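Methylaspartate ammonia-lyase (Citrobacter amalonaticus, PDB 1KKO) catalyses the reversible anti elimination of ammonia from L-threo-3-methylaspartate to give mesaconate, using magnesium as cofactor. Local coordinates at residues W309-T312 / Y313-V317. Residues are numbered along the deposited sequence; the frame is centred on the assembly and turned at random.
Sequences WCNT and YQDIV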
ATOM      1  N   TRP A 309     -16.969 -14.008 -15.729  1.00 14.37           N
ATOM      2  CA  TRP A 309     -18.032 -15.003 -15.551  1.00 14.07           C
ATOM      3  C   TRP A 309     -17.605 -16.188 -14.696  1.00 13.65           C
ATOM      4  O   TRP A 309     -18.388 -17.119 -14.505  1.00 14.02           O
ATOM      5  CB  TRP A 309     -18.627 -15.451 -16.892  1.00 14.64           C
ATOM      6  CG  TRP A 309     -19.122 -14.248 -17.628  1.00 15.58           C
ATOM      7  CD1 TRP A 309     -18.536 -13.654 -18.696  1.00 16.04           C
ATOM      8  CD2 TRP A 309     -20.240 -13.429 -17.277  1.00 15.90           C
ATOM      9  NE1 TRP A 309     -19.243 -12.535 -19.066  1.00 16.40           N
ATOM     10  CE2 TRP A 309     -20.297 -12.377 -18.206  1.00 16.82           C
ATOM     11  CE3 TRP A 309     -21.219 -13.499 -16.290  1.00 16.06           C
ATOM     12  CZ2 TRP A 309     -21.276 -11.390 -18.159  1.00 17.59           C
ATOM     13  CZ3 TRP A 309     -22.202 -12.521 -16.256  1.00 17.61           C
ATOM     14  CH2 TRP A 309     -22.217 -11.489 -17.184  1.00 17.77           C
ATOM     15  N   CYS A 310     -16.384 -16.135 -14.153  1.00 13.05           N
ATOM     16  CA  CYS A 310     -15.875 -17.178 -13.272  1.00 13.23           C
ATOM     17  C   CYS A 310     -15.688 -16.526 -11.911  1.00 13.08           C
ATOM     18  O   CYS A 310     -14.593 -16.114 -11.561  1.00 13.18           O
ATOM     19  CB  CYS A 310     -14.573 -17.730 -13.821  1.00 13.52           C
ATOM     20  SG  CYS A 310     -13.999 -19.168 -12.914  1.00 15.56           S
ATOM     21  N   ASN A 311     -16.778 -16.427 -11.152  1.00 12.25           N
ATOM     22  CA  ASN A 311     -16.792 -15.658  -9.906  1.00 12.47           C
ATOM     23  C   ASN A 311     -16.776 -16.479  -8.632  1.00 12.39           C
ATOM     24  O   ASN A 311     -15.921 -16.270  -7.764  1.00 12.90           O
ATOM     25  CB  ASN A 311     -18.037 -14.762  -9.859  1.00 12.81           C
ATOM     26  CG  ASN A 311     -18.124 -13.816 -11.017  1.00 13.15           C
ATOM     27  OD1 ASN A 311     -17.128 -13.216 -11.436  1.00 13.87           O
ATOM     28  ND2 ASN A 311     -19.338 -13.635 -11.534  1.00 14.62           N
ATOM     29  N   THR A 312     -17.747 -17.379  -8.499  1.00 12.56           N
ATOM     30  CA  THR A 312     -17.952 -18.143  -7.285  1.00 12.89           C
ATOM     31  C   THR A 312     -17.197 -19.455  -7.296  1.00 12.64           C
ATOM     32  O   THR A 312     -16.667 -19.887  -8.324  1.00 12.88           O
ATOM     33  CB  THR A 312     -19.434 -18.492  -7.131  1.00 12.92           C
ATOM     34  OG1 THR A 312     -19.794 -19.392  -8.187  1.00 13.89           O
ATOM     35  CG2 THR A 312     -20.341 -17.253  -7.300  1.00 13.96           C
ATOM     36  N   TYR A 313     -17.205 -20.114  -6.145  1.00 12.81           N
ATOM     37  CA  TYR A 313     -16.634 -21.453  -6.023  1.00 13.07           C
ATOM     38  C   TYR A 313     -17.234 -22.375  -7.096  1.00 12.92           C
ATOM     39  O   TYR A 313     -16.500 -23.045  -7.824  1.00 12.26           O
ATOM     40  CB  TYR A 313     -16.893 -22.046  -4.625  1.00 13.28           C
ATOM     41  CG  TYR A 313     -16.555 -23.514  -4.605  1.00 13.97           C
ATOM     42  CD1 TYR A 313     -15.250 -23.937  -4.494  1.00 14.56           C
ATOM     43  CD2 TYR A 313     -17.535 -24.475  -4.774  1.00 15.04           C
ATOM     44  CE1 TYR A 313     -14.928 -25.276  -4.532  1.00 14.72           C
ATOM     45  CE2 TYR A 313     -17.222 -25.820  -4.801  1.00 14.69           C
ATOM     46  CZ  TYR A 313     -15.915 -26.216  -4.674  1.00 14.45           C
ATOM     47  OH  TYR A 313     -15.557 -27.560  -4.720  1.00 17.51           O
ATOM     48  N   GLN A 314     -18.558 -22.395  -7.219  1.00 12.52           N
ATOM     49  CA  GLN A 314     -19.179 -23.272  -8.214  1.00 12.92           C
ATOM     50  C   GLN A 314     -18.785 -22.879  -9.637  1.00 12.83           C
ATOM     51  O   GLN A 314     -18.582 -23.752 -10.494  1.00 13.25           O
ATOM     52  CB  GLN A 314     -20.696 -23.312  -8.060  1.00 13.59           C
ATOM     53  CG  GLN A 314     -21.347 -24.332  -9.005  1.00 14.69           C
ATOM     54  CD  GLN A 314     -20.948 -25.766  -8.696  1.00 16.02           C
ATOM     55  OE1 GLN A 314     -21.029 -26.201  -7.549  1.00 18.14           O
ATOM     56  NE2 GLN A 314     -20.519 -26.506  -9.717  1.00 15.91           N
ATOM     57  N   ASP A 315     -18.663 -21.585  -9.914  1.00 13.01           N
ATOM     58  CA  ASP A 315     -18.217 -21.166 -11.227  1.00 12.69           C
ATOM     59  C   ASP A 315     -16.851 -21.779 -11.532  1.00 12.36           C
ATOM     60  O   ASP A 315     -16.598 -22.260 -12.629  1.00 12.32           O
ATOM     61  CB  ASP A 315     -18.070 -19.649 -11.317  1.00 12.89           C
ATOM     62  CG  ASP A 315     -19.371 -18.909 -11.240  1.00 13.75           C
ATOM     63  OD1 ASP A 315     -20.457 -19.496 -11.439  1.00 14.40           O
ATOM     64  OD2 ASP A 315     -19.360 -17.681 -10.997  1.00 14.03           O
ATOM     65  N   ILE A 316     -15.953 -21.707 -10.563  1.00 11.94           N
ATOM     66  CA  ILE A 316     -14.603 -22.214 -10.746  1.00 12.23           C
ATOM     67  C   ILE A 316     -14.630 -23.722 -11.029  1.00 12.00           C
ATOM     68  O   ILE A 316     -13.932 -24.214 -11.912  1.00 12.11           O
ATOM     69  CB  ILE A 316     -13.744 -21.863  -9.523  1.00 12.37           C
ATOM     70  CG1 ILE A 316     -13.524 -20.340  -9.478  1.00 11.87           C
ATOM     71  CG2 ILE A 316     -12.431 -22.623  -9.560  1.00 12.70           C
ATOM     72  CD1 ILE A 316     -13.246 -19.800  -8.109  1.00 12.32           C
ATOM     73  N   VAL A 317     -15.449 -24.442 -10.282  1.00 11.84           N
ATOM     74  CA  VAL A 317     -15.650 -25.868 -10.513  1.00 12.23           C
ATOM     75  C   VAL A 317     -16.123 -26.104 -11.946  1.00 12.28           C
ATOM     76  O   VAL A 317     -15.607 -26.993 -12.636  1.00 12.91           O
ATOM     77  CB  VAL A 317     -16.655 -26.431  -9.498  1.00 12.57           C
ATOM     78  CG1 VAL A 317     -17.147 -27.812  -9.902  1.00 13.45           C
ATOM     79  CG2 VAL A 317     -16.025 -26.475  -8.126  1.00 13.09           C
TER
HETATM   80  O   HOH W   1     -20.768 -16.386 -13.459  1.00 18.12           O
HETATM   81  O   HOH W   2     -21.606 -15.175 -10.410  1.00 21.88           O
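Asp315 and Thr312 form a capping box at the start of helix 313-321, which follows the loop after barrel strand 303-306 of this enolase-superfamily TIM barrel. From Asp315 the side chain turns back toward the incoming loop. Asp315 CB packs 3.3 Å from Thr312 O, and Asp315 CG lies 3.1 Å from Thr312 OG1, a contact and not a bond. With CG anti to the carbonyl carbon (chi1 -68°), the carboxylate reaches back beyond the N-terminal end of the helix, and OD2 accepts two loop amides. Asn311 N, 2.9 Å from Asp315 OD2, meets the anti lone pair; Thr312 N, 3.0 Å from that same OD2, comes from above the carboxylate plane, with a nearly straight N-H...O angle of 170°. A water bridges Trp309 O and OD2, while OD1 forms a salt bridge with Lys281. Aspartate suits this place because its short carboxylate takes up loop amides while keeping a second oxygen for the lysine.

Threonine suits the N-cap because its short side chain holds the hydroxyl close to the backbone: Thr312 OG1, between the backbone N and the carbonyl carbon (chi1 66°), accepts from Asp315 N at 3.0 Å. Thr312 O accepts from Ile316 N, the first i to i+4 bond of the helix. The side-chain amide of Asn311 donates through ND2 to Gly78 O, its side chain about 6 Å from those of the magnesium ligand Asp307 and the proton acceptor Lys331. The small, weakly polar thiol of Cys310 suits a buried position, SG packing 3.7 Å from Ile316 CG1.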